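Local atomic coordinates of putative ribose operon repressor (Burkholderia thailandensis, PDB entry 3EGC), a protein that probably represses transcription by binding operator DNA, as LacI-family regulators do, and carries a periplasmic-binding-protein-like domain of the kind that senses sugars. Residues A[121-132]-A[144-154]; A[172-182]-A[197-208]. One frame throughout, in Å; residues are numbered along the deposited sequence.

In the fold
Both contacts belong to the same lobe of the periplasmic-binding-protein-like fold and lie on the two faces of its sheet, their centres about 18 Å apart. Contact 1 is the more buried: strand 128-131 receives helix 138-153 through apolar side chains and one aromatic ring, and Ile121 of helix 109-122 packs there too. Contact 2 joins two helices, 174-181 and 195-208, and is partly buried; its close backbone approach and an amide pair at one end add polar chemistry to an aliphatic seam. Strand 128-131 links the two, because its side chains alternate: Ile128 and Ala130 face helix 138-153, whereas Ile131 turns to the other side and packs on Ala177 and Val180, with Ile197 beside its carbonyl.

Contact 1 of 2, residues A[121-132]-A[144-154]; sequences IARGHTRIGAIV and LKGFRAAMSAA
Phe147 lies between the methyl of Ala130 and a side chain of its own helix. Ala130 CB stands 4.1 Å from the centroid of the Phe147 ring and 8° off the ring normal, a CH-pi contact over the middle of one face; Met151 CG covers the opposite face, displaced toward the rim. With CG anti to the backbone N (chi1 163°), the ring is carried toward the strand, where its edge meets the carbonyl of Ile128: Phe147 CZ is 3.2 Å from Ile128 O, near the ring plane. Ile128 CG2 also reaches Phe147 CE1, at 3.6 Å, the two side chains passing at a slant. This is the first half of a right-handed beta-alpha-beta crossover of the Rossmann-like lobe, in which strand 128-131 is followed by helix 138-153, whose segment 144-153 runs almost antiparallel to the strand (173°), and then by strand 163-164. Ile163 of that strand and Val117 of helix 109-122 also touch Phe147. Further along the helix, the bend of Met151 at chi2 sets SD beside Ile121 CD1, at the end of helix 109-122, and the further bend at chi3 lays CE against Ile128 CB (3.8 Å). The same Ile121 methyl touches Ala154 CB at 4.0 Å. At the other end, Leu144 CD1 touches both Ala130 CB and Val132 CG1 at 3.8 Å, its side chain crossing Val132 at about a right angle.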
loop_
_atom_site.group_PDB
_atom_site.type_symbol
_atom_site.label_atom_id
_atom_site.label_comp_id
_atom_site.label_asym_id
_atom_site.label_seq_id
_atom_site.Cartn_x
_atom_site.Cartn_y
_atom_site.Cartn_z
ATOM N N ILE A 121 15.098 9.779 -24.113
ATOM C CA ILE A 121 15.717 9.975 -25.408
ATOM C C ILE A 121 16.236 11.401 -25.447
ATOM O O ILE A 121 17.351 11.647 -25.861
ATOM C CB ILE A 121 14.726 9.755 -26.560
ATOM C CG1 ILE A 121 14.427 8.270 -26.756
ATOM C CG2 ILE A 121 15.296 10.357 -27.866
ATOM C CD1 ILE A 121 13.087 7.970 -27.516
ATOM N N ALA A 122 15.440 12.336 -24.928
ATOM C CA ALA A 122 15.882 13.733 -24.862
ATOM C C ALA A 122 17.122 13.908 -23.960
ATOM O O ALA A 122 17.863 14.878 -24.106
ATOM C CB ALA A 122 14.756 14.649 -24.451
ATOM N N ARG A 123 17.354 12.945 -23.063
ATOM C CA ARG A 123 18.556 12.966 -22.240
ATOM C C ARG A 123 19.784 12.454 -22.950
ATOM O O ARG A 123 20.876 12.585 -22.424
ATOM C CB ARG A 123 18.376 12.167 -20.945
ATOM C CG ARG A 123 17.879 12.991 -19.843
ATOM C CD ARG A 123 17.412 12.141 -18.668
ATOM N NE ARG A 123 18.497 11.770 -17.772
ATOM C CZ ARG A 123 19.052 12.611 -16.895
ATOM N NH1 ARG A 123 18.661 13.883 -16.843
ATOM N NH2 ARG A 123 20.004 12.185 -16.072
ATOM N N GLY A 124 19.602 11.823 -24.105
ATOM C CA GLY A 124 20.722 11.217 -24.794
ATOM C C GLY A 124 20.820 9.704 -24.759
ATOM O O GLY A 124 21.857 9.156 -25.136
ATOM N N HIS A 125 19.761 9.015 -24.319
ATOM C CA HIS A 125 19.777 7.535 -24.350
ATOM C C HIS A 125 19.394 7.008 -25.723
ATOM O O HIS A 125 18.443 7.499 -26.308
ATOM C CB HIS A 125 18.878 6.904 -23.272
ATOM C CG HIS A 125 19.367 7.123 -21.876
ATOM N ND1 HIS A 125 20.402 6.401 -21.324
ATOM C CD2 HIS A 125 18.950 7.984 -20.917
ATOM C CE1 HIS A 125 20.615 6.828 -20.085
ATOM N NE2 HIS A 125 19.729 7.774 -19.811
ATOM N N THR A 126 20.127 6.015 -26.217
ATOM C CA THR A 126 19.768 5.396 -27.481
ATOM C C THR A 126 19.557 3.875 -27.321
ATOM O O THR A 126 18.800 3.263 -28.039
ATOM C CB THR A 126 20.842 5.671 -28.566
ATOM O OG1 THR A 126 22.120 5.137 -28.133
ATOM C CG2 THR A 126 20.931 7.165 -28.868
ATOM N N ARG A 127 20.264 3.280 -26.377
ATOM C CA ARG A 127 20.053 1.879 -26.017
ATOM C C ARG A 127 19.018 1.847 -24.896
ATOM O O ARG A 127 19.360 1.893 -23.712
ATOM C CB ARG A 127 21.360 1.232 -25.577
ATOM C CG ARG A 127 22.325 0.892 -26.781
ATOM C CD ARG A 127 23.641 0.261 -26.268
ATOM N NE ARG A 127 24.630 1.292 -25.867
ATOM C CZ ARG A 127 25.506 1.159 -24.879
ATOM N NH1 ARG A 127 26.357 2.157 -24.594
ATOM N NH2 ARG A 127 25.530 0.034 -24.168
ATOM N N ILE A 128 17.745 1.775 -25.275
ATOM C CA ILE A 128 16.716 1.827 -24.282
ATOM C C ILE A 128 15.875 0.556 -24.240
ATOM O O ILE A 128 15.398 0.109 -25.263
ATOM C CB ILE A 128 15.819 3.072 -24.477
ATOM C CG1 ILE A 128 16.685 4.333 -24.403
ATOM C CG2 ILE A 128 14.722 3.089 -23.439
ATOM C CD1 ILE A 128 15.919 5.603 -24.664
ATOM N N GLY A 129 15.679 -0.001 -23.050
ATOM C CA GLY A 129 14.876 -1.191 -22.918
ATOM C C GLY A 129 13.615 -0.984 -22.057
ATOM O O GLY A 129 13.373 0.094 -21.508
ATOM N N ALA A 130 12.835 -2.033 -21.944
ATOM C CA ALA A 130 11.612 -1.998 -21.207
ATOM C C ALA A 130 11.401 -3.334 -20.443
ATOM O O ALA A 130 11.519 -4.381 -21.006
ATOM C CB ALA A 130 10.416 -1.744 -22.180
ATOM N N ILE A 131 11.123 -3.246 -19.160
ATOM C CA ILE A 131 10.763 -4.406 -18.363
ATOM C C ILE A 131 9.315 -4.180 -17.971
ATOM O O ILE A 131 8.987 -3.207 -17.305
ATOM C CB ILE A 131 11.613 -4.529 -17.082
ATOM C CG1 ILE A 131 13.084 -4.165 -17.354
ATOM C CG2 ILE A 131 11.427 -5.906 -16.447
ATOM C CD1 ILE A 131 13.784 -5.184 -18.212
ATOM N N VAL A 132 8.451 -5.053 -18.462
ATOM C CA VAL A 132 7.063 -5.024 -18.145
ATOM C C VAL A 132 6.679 -6.261 -17.358
ATOM O O VAL A 132 7.480 -7.181 -17.192
ATOM C CB VAL A 132 6.192 -4.903 -19.394
ATOM C CG1 VAL A 132 6.526 -3.620 -20.182
ATOM C CG2 VAL A 132 6.359 -6.119 -20.261
ATOM N N LEU A 144 4.209 -1.194 -23.326
ATOM C CA LEU A 144 5.198 -1.595 -24.340
ATOM C C LEU A 144 5.002 -0.865 -25.675
ATOM O O LEU A 144 5.959 -0.352 -26.273
ATOM C CB LEU A 144 5.187 -3.093 -24.548
ATOM C CG LEU A 144 6.497 -3.753 -24.923
ATOM C CD1 LEU A 144 7.532 -3.548 -23.804
ATOM C CD2 LEU A 144 6.308 -5.283 -25.271
ATOM N N LYS A 145 3.751 -0.784 -26.118
ATOM C CA LYS A 145 3.378 -0.005 -27.307
ATOM C C LYS A 145 3.835 1.481 -27.287
ATOM O O LYS A 145 4.292 2.017 -28.317
ATOM C CB LYS A 145 1.867 -0.065 -27.503
ATOM C CG LYS A 145 1.328 0.790 -28.605
ATOM C CD LYS A 145 -0.169 0.523 -28.834
ATOM C CE LYS A 145 -0.704 1.456 -29.934
ATOM N NZ LYS A 145 -2.178 1.357 -30.171
ATOM N N GLY A 146 3.704 2.125 -26.118
ATOM C CA GLY A 146 4.138 3.506 -25.944
ATOM C C GLY A 146 5.639 3.631 -26.080
ATOM O O GLY A 146 6.152 4.561 -26.704
ATOM N N PHE A 147 6.334 2.647 -25.533
ATOM C CA PHE A 147 7.756 2.556 -25.679
ATOM C C PHE A 147 8.166 2.475 -27.158
ATOM O O PHE A 147 8.981 3.269 -27.638
ATOM C CB PHE A 147 8.275 1.407 -24.871
ATOM C CG PHE A 147 9.662 0.965 -25.254
ATOM C CD1 PHE A 147 10.776 1.677 -24.796
ATOM C CD2 PHE A 147 9.855 -0.161 -26.048
ATOM C CE1 PHE A 147 12.032 1.286 -25.075
ATOM C CE2 PHE A 147 11.142 -0.562 -26.369
ATOM C CZ PHE A 147 12.243 0.156 -25.856
ATOM N N ARG A 148 7.529 1.591 -27.896
ATOM C CA ARG A 148 7.908 1.366 -29.288
ATOM C C ARG A 148 7.605 2.594 -30.130
ATOM O O ARG A 148 8.354 2.906 -31.085
ATOM C CB ARG A 148 7.212 0.150 -29.888
ATOM C CG ARG A 148 7.652 -1.201 -29.325
ATOM C CD ARG A 148 7.000 -2.333 -30.186
ATOM N NE ARG A 148 7.187 -3.666 -29.606
ATOM C CZ ARG A 148 8.249 -4.435 -29.833
ATOM N NH1 ARG A 148 9.250 -3.998 -30.628
ATOM N NH2 ARG A 148 8.319 -5.619 -29.236
ATOM N N ALA A 149 6.517 3.284 -29.794
ATOM C CA ALA A 149 6.108 4.419 -30.573
ATOM C C ALA A 149 7.096 5.562 -30.362
ATOM O O ALA A 149 7.370 6.317 -31.288
ATOM C CB ALA A 149 4.682 4.850 -30.217
ATOM N N ALA A 150 7.620 5.694 -29.151
ATOM C CA ALA A 150 8.604 6.746 -28.854
ATOM C C ALA A 150 9.919 6.451 -29.581
ATOM O O ALA A 150 10.527 7.308 -30.173
ATOM C CB ALA A 150 8.871 6.842 -27.320
ATOM N N MET A 151 10.366 5.220 -29.494
ATOM C CA MET A 151 11.573 4.788 -30.168
ATOM C C MET A 151 11.463 4.997 -31.664
ATOM O O MET A 151 12.357 5.546 -32.302
ATOM C CB MET A 151 11.880 3.313 -29.797
ATOM C CG MET A 151 12.302 3.180 -28.273
ATOM S SD MET A 151 13.819 4.120 -27.751
ATOM C CE MET A 151 15.061 2.918 -28.227
ATOM N N SER A 152 10.324 4.590 -32.198
ATOM C CA SER A 152 10.069 4.654 -33.625
ATOM C C SER A 152 10.187 6.094 -34.084
ATOM O O SER A 152 10.893 6.408 -35.067
ATOM C CB SER A 152 8.653 4.128 -33.914
ATOM O OG SER A 152 8.602 3.392 -35.109
ATOM N N ALA A 153 9.508 6.978 -33.358
ATOM C CA ALA A 153 9.379 8.355 -33.776
ATOM C C ALA A 153 10.723 9.062 -33.789
ATOM O O ALA A 153 10.908 10.051 -34.519
ATOM C CB ALA A 153 8.418 9.099 -32.884
ATOM N N ALA A 154 11.631 8.559 -32.956
ATOM C CA ALA A 154 12.965 9.082 -32.827
ATOM C C ALA A 154 13.923 8.395 -33.799
ATOM O O ALA A 154 15.082 8.756 -33.888
ATOM C CB ALA A 154 13.467 8.919 -31.369
#

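Contact 2 of 2, residues A[172-182]-A[197-208]; sequences NGRDGAIKVLT and ITEGAMQALNVL
Asn172 meets the second helix with both its carbonyls. Its side-chain OD1 accepts a hydrogen bond from Gln203 NE2 (2.8 Å), somewhat bent at 142°, with the donor tilted out of the carbonyl plane and the two amides turned 51° against each other. Gln203 also packs on Phe229 of the second subunit. The backbone O of Asn172 receives a nearly straight CA-H...O contact from Ile197 CA at 3.0 Å. Gly173, at the N-cap position of helix 174-181, passes close to Gly200. Arg174 then rides over Gly200: its CA lies 3.3 Å from Gly200 O, a second CA-H...O contact, and its side chain is a knob in the hole formed by Gly200, Gln203, Ala204 and Val207. Arg174 runs out extended to CD, which packs on Gln203 CB, and the bend at chi3 then turns the guanidinium so that its edge meets Val207 CG2. Asp175 OD2 lies above one face of that group, a long ion pair that directs no N-H at the carboxylate. In this alpha/beta lobe the two helices cover one face of the sheet; segments 174-181 and 197-208 cross at -48°, their axes 7.6 Å apart, an approach that Gly200 and the small residues Ala177, Ala201 and Ala204 permit. Ala177 CB touches Ala204 CB at 3.5 Å. Ile178 spans Ala204 and Val207, with CG1 on the Ala204 methyl and CD1 3.6 Å from Val207 CG1, the side chains of Ile178 and Val207 crossing at about a right angle. Leu181 CD1 meets Leu205 CD2 at 3.8 Å, while its CB packs on Leu208 CD1. On the following residue, Thr182 OG1 turns back to donate a hydrogen bond to Ile178 O.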
loop_
_atom_site.group_PDB
_atom_site.type_symbol
_atom_site.label_atom_id
_atom_site.label_comp_id
_atom_site.label_asym_id
_atom_site.label_seq_id
_atom_site.Cartn_x
_atom_site.Cartn_y
_atom_site.Cartn_z
ATOM N N ASN A 172 8.253 -9.763 -10.263
ATOM C CA ASN A 172 9.079 -8.573 -9.937
ATOM C C ASN A 172 9.743 -8.041 -11.206
ATOM O O ASN A 172 9.940 -6.818 -11.356
ATOM C CB ASN A 172 10.246 -8.898 -8.949
ATOM C CG ASN A 172 10.310 -7.930 -7.804
ATOM O OD1 ASN A 172 11.270 -7.909 -7.014
ATOM N ND2 ASN A 172 9.266 -7.124 -7.668
ATOM N N GLY A 173 10.155 -8.977 -12.051
ATOM C CA GLY A 173 10.948 -8.677 -13.194
ATOM C C GLY A 173 12.440 -8.550 -12.881
ATOM O O GLY A 173 13.213 -8.057 -13.720
ATOM N N ARG A 174 12.865 -8.939 -11.687
ATOM C CA ARG A 174 14.280 -8.926 -11.413
ATOM C C ARG A 174 15.008 -9.825 -12.432
ATOM O O ARG A 174 16.009 -9.395 -13.027
ATOM C CB ARG A 174 14.651 -9.340 -9.994
ATOM C CG ARG A 174 16.196 -9.371 -9.818
ATOM C CD ARG A 174 16.635 -9.782 -8.397
ATOM N NE ARG A 174 16.291 -11.173 -8.136
ATOM C CZ ARG A 174 17.175 -12.170 -8.045
ATOM N NH1 ARG A 174 18.501 -11.939 -8.161
ATOM N NH2 ARG A 174 16.734 -13.414 -7.839
ATOM N N ASP A 175 14.480 -11.037 -12.655
ATOM C CA ASP A 175 15.111 -11.956 -13.610
ATOM C C ASP A 175 15.106 -11.365 -15.010
ATOM O O ASP A 175 16.062 -11.446 -15.727
ATOM C CB ASP A 175 14.460 -13.355 -13.579
ATOM C CG ASP A 175 14.642 -14.068 -12.225
ATOM O OD1 ASP A 175 13.910 -15.046 -11.995
ATOM O OD2 ASP A 175 15.484 -13.687 -11.372
ATOM N N GLY A 176 13.999 -10.792 -15.408
ATOM C CA GLY A 176 13.914 -10.145 -16.691
ATOM C C GLY A 176 14.944 -9.016 -16.789
ATOM O O GLY A 176 15.607 -8.867 -17.811
ATOM N N ALA A 177 15.058 -8.196 -15.730
ATOM C CA ALA A 177 16.028 -7.130 -15.769
ATOM C C ALA A 177 17.452 -7.705 -15.873
ATOM O O ALA A 177 18.252 -7.297 -16.716
ATOM C CB ALA A 177 15.902 -6.228 -14.591
ATOM N N ILE A 178 17.750 -8.667 -15.008
ATOM C CA ILE A 178 19.039 -9.324 -15.001
ATOM C C ILE A 178 19.386 -9.835 -16.435
ATOM O O ILE A 178 20.527 -9.668 -16.946
ATOM C CB ILE A 178 19.076 -10.481 -13.980
ATOM C CG1 ILE A 178 19.197 -9.944 -12.568
ATOM C CG2 ILE A 178 20.223 -11.431 -14.301
ATOM C CD1 ILE A 178 19.260 -10.987 -11.431
ATOM N N LYS A 179 18.392 -10.440 -17.075
ATOM C CA LYS A 179 18.543 -10.873 -18.446
ATOM C C LYS A 179 18.773 -9.786 -19.494
ATOM O O LYS A 179 19.687 -9.885 -20.323
ATOM C CB LYS A 179 17.395 -11.787 -18.871
ATOM C CG LYS A 179 17.537 -12.323 -20.308
ATOM C CD LYS A 179 16.424 -13.267 -20.624
ATOM C CE LYS A 179 16.895 -14.325 -21.654
ATOM N NZ LYS A 179 16.892 -13.779 -23.060
ATOM N N VAL A 180 17.959 -8.751 -19.523
ATOM C CA VAL A 180 18.248 -7.725 -20.510
ATOM C C VAL A 180 19.523 -6.917 -20.222
ATOM O O VAL A 180 20.161 -6.465 -21.117
ATOM C CB VAL A 180 17.020 -6.865 -20.931
ATOM C CG1 VAL A 180 15.728 -7.426 -20.372
ATOM C CG2 VAL A 180 17.243 -5.375 -20.645
ATOM N N LEU A 181 19.903 -6.797 -18.971
ATOM C CA LEU A 181 21.058 -6.005 -18.609
ATOM C C LEU A 181 22.403 -6.752 -18.722
ATOM O O LEU A 181 23.449 -6.135 -18.622
ATOM C CB LEU A 181 20.877 -5.404 -17.212
ATOM C CG LEU A 181 19.831 -4.293 -17.052
ATOM C CD1 LEU A 181 19.596 -4.070 -15.598
ATOM C CD2 LEU A 181 20.275 -3.006 -17.704
ATOM N N THR A 182 22.372 -8.075 -18.915
ATOM C CA THR A 182 23.610 -8.804 -19.199
ATOM C C THR A 182 23.758 -9.141 -20.669
ATOM O O THR A 182 24.562 -9.980 -21.004
ATOM C CB THR A 182 23.749 -10.123 -18.412
ATOM O OG1 THR A 182 22.690 -11.015 -18.757
ATOM C CG2 THR A 182 23.746 -9.872 -16.902
ATOM N N ILE A 197 7.851 -3.691 -10.392
ATOM C CA ILE A 197 8.868 -4.013 -11.380
ATOM C C ILE A 197 10.110 -3.150 -11.214
ATOM O O ILE A 197 11.240 -3.652 -11.343
ATOM C CB ILE A 197 8.275 -3.962 -12.826
ATOM C CG1 ILE A 197 7.303 -5.140 -12.995
ATOM C CG2 ILE A 197 9.363 -4.006 -13.921
ATOM C CD1 ILE A 197 6.390 -4.913 -14.124
ATOM N N THR A 198 9.897 -1.870 -10.901
ATOM C CA THR A 198 11.030 -0.991 -10.591
ATOM C C THR A 198 11.866 -1.530 -9.413
ATOM O O THR A 198 13.083 -1.466 -9.438
ATOM C CB THR A 198 10.608 0.467 -10.325
ATOM O OG1 THR A 198 9.881 0.962 -11.445
ATOM C CG2 THR A 198 11.856 1.305 -10.140
ATOM N N GLU A 199 11.197 -2.094 -8.397
ATOM C CA GLU A 199 11.941 -2.793 -7.316
ATOM C C GLU A 199 12.835 -3.920 -7.897
ATOM O O GLU A 199 14.017 -3.977 -7.645
ATOM C CB GLU A 199 10.964 -3.357 -6.265
ATOM C CG GLU A 199 10.008 -2.292 -5.652
ATOM C CD GLU A 199 9.080 -2.870 -4.650
ATOM O OE1 GLU A 199 8.758 -4.087 -4.766
ATOM O OE2 GLU A 199 8.672 -2.109 -3.736
ATOM N N GLY A 200 12.271 -4.799 -8.714
ATOM C CA GLY A 200 13.048 -5.873 -9.340
ATOM C C GLY A 200 14.208 -5.413 -10.227
ATOM O O GLY A 200 15.315 -5.989 -10.187
ATOM N N ALA A 201 13.984 -4.379 -11.035
ATOM C CA ALA A 201 15.118 -3.730 -11.766
ATOM C C ALA A 201 16.201 -3.136 -10.840
ATOM O O ALA A 201 17.368 -3.300 -11.106
ATOM C CB ALA A 201 14.607 -2.637 -12.813
ATOM N N MET A 202 15.805 -2.484 -9.746
ATOM C CA MET A 202 16.778 -2.054 -8.735
ATOM C C MET A 202 17.514 -3.262 -8.148
ATOM O O MET A 202 18.695 -3.232 -7.973
ATOM C CB MET A 202 16.143 -1.169 -7.622
ATOM C CG MET A 202 15.644 0.253 -8.089
ATOM S SD MET A 202 16.857 1.423 -8.876
ATOM C CE MET A 202 17.850 1.795 -7.437
ATOM N N GLN A 203 16.785 -4.328 -7.837
ATOM C CA GLN A 203 17.425 -5.539 -7.363
ATOM C C GLN A 203 18.421 -6.083 -8.367
ATOM O O GLN A 203 19.538 -6.441 -7.992
ATOM C CB GLN A 203 16.416 -6.604 -6.940
ATOM C CG GLN A 203 15.764 -6.267 -5.601
ATOM C CD GLN A 203 14.384 -6.849 -5.431
ATOM O OE1 GLN A 203 13.701 -6.556 -4.426
ATOM N NE2 GLN A 203 13.948 -7.667 -6.396
ATOM N N ALA A 204 18.017 -6.153 -9.633
ATOM C CA ALA A 204 18.940 -6.627 -10.672
ATOM C C ALA A 204 20.231 -5.792 -10.712
ATOM O O ALA A 204 21.297 -6.329 -10.780
ATOM C CB ALA A 204 18.276 -6.658 -12.046
ATOM N N LEU A 205 20.103 -4.471 -10.689
ATOM C CA LEU A 205 21.276 -3.610 -10.786
ATOM C C LEU A 205 22.387 -4.085 -9.859
ATOM O O LEU A 205 23.488 -4.438 -10.308
ATOM C CB LEU A 205 20.942 -2.147 -10.543
ATOM C CG LEU A 205 20.149 -1.522 -11.708
ATOM C CD1 LEU A 205 19.775 -0.069 -11.412
ATOM C CD2 LEU A 205 20.887 -1.645 -13.041
ATOM N N ASN A 206 22.084 -4.169 -8.578
ATOM C CA ASN A 206 23.126 -4.572 -7.687
ATOM C C ASN A 206 23.428 -6.064 -7.539
ATOM O O ASN A 206 24.463 -6.428 -7.009
ATOM C CB ASN A 206 23.164 -3.716 -6.400
ATOM C CG ASN A 206 22.135 -4.087 -5.383
ATOM O OD1 ASN A 206 21.519 -3.191 -4.763
ATOM N ND2 ASN A 206 22.004 -5.385 -5.110
ATOM N N VAL A 207 22.573 -6.915 -8.091
ATOM C CA VAL A 207 22.959 -8.281 -8.350
ATOM C C VAL A 207 24.083 -8.283 -9.424
ATOM O O VAL A 207 25.071 -8.981 -9.312
ATOM C CB VAL A 207 21.778 -9.121 -8.852
ATOM C CG1 VAL A 207 22.283 -10.339 -9.564
ATOM C CG2 VAL A 207 20.861 -9.527 -7.707
ATOM N N LEU A 208 23.917 -7.472 -10.462
ATOM C CA LEU A 208 24.887 -7.357 -11.531
ATOM C C LEU A 208 26.091 -6.426 -11.198
ATOM O O LEU A 208 27.073 -6.377 -11.942
ATOM C CB LEU A 208 24.180 -6.903 -12.788
ATOM C CG LEU A 208 23.263 -7.939 -13.431
ATOM C CD1 LEU A 208 22.641 -7.382 -14.684
ATOM C CD2 LEU A 208 23.994 -9.226 -13.787
#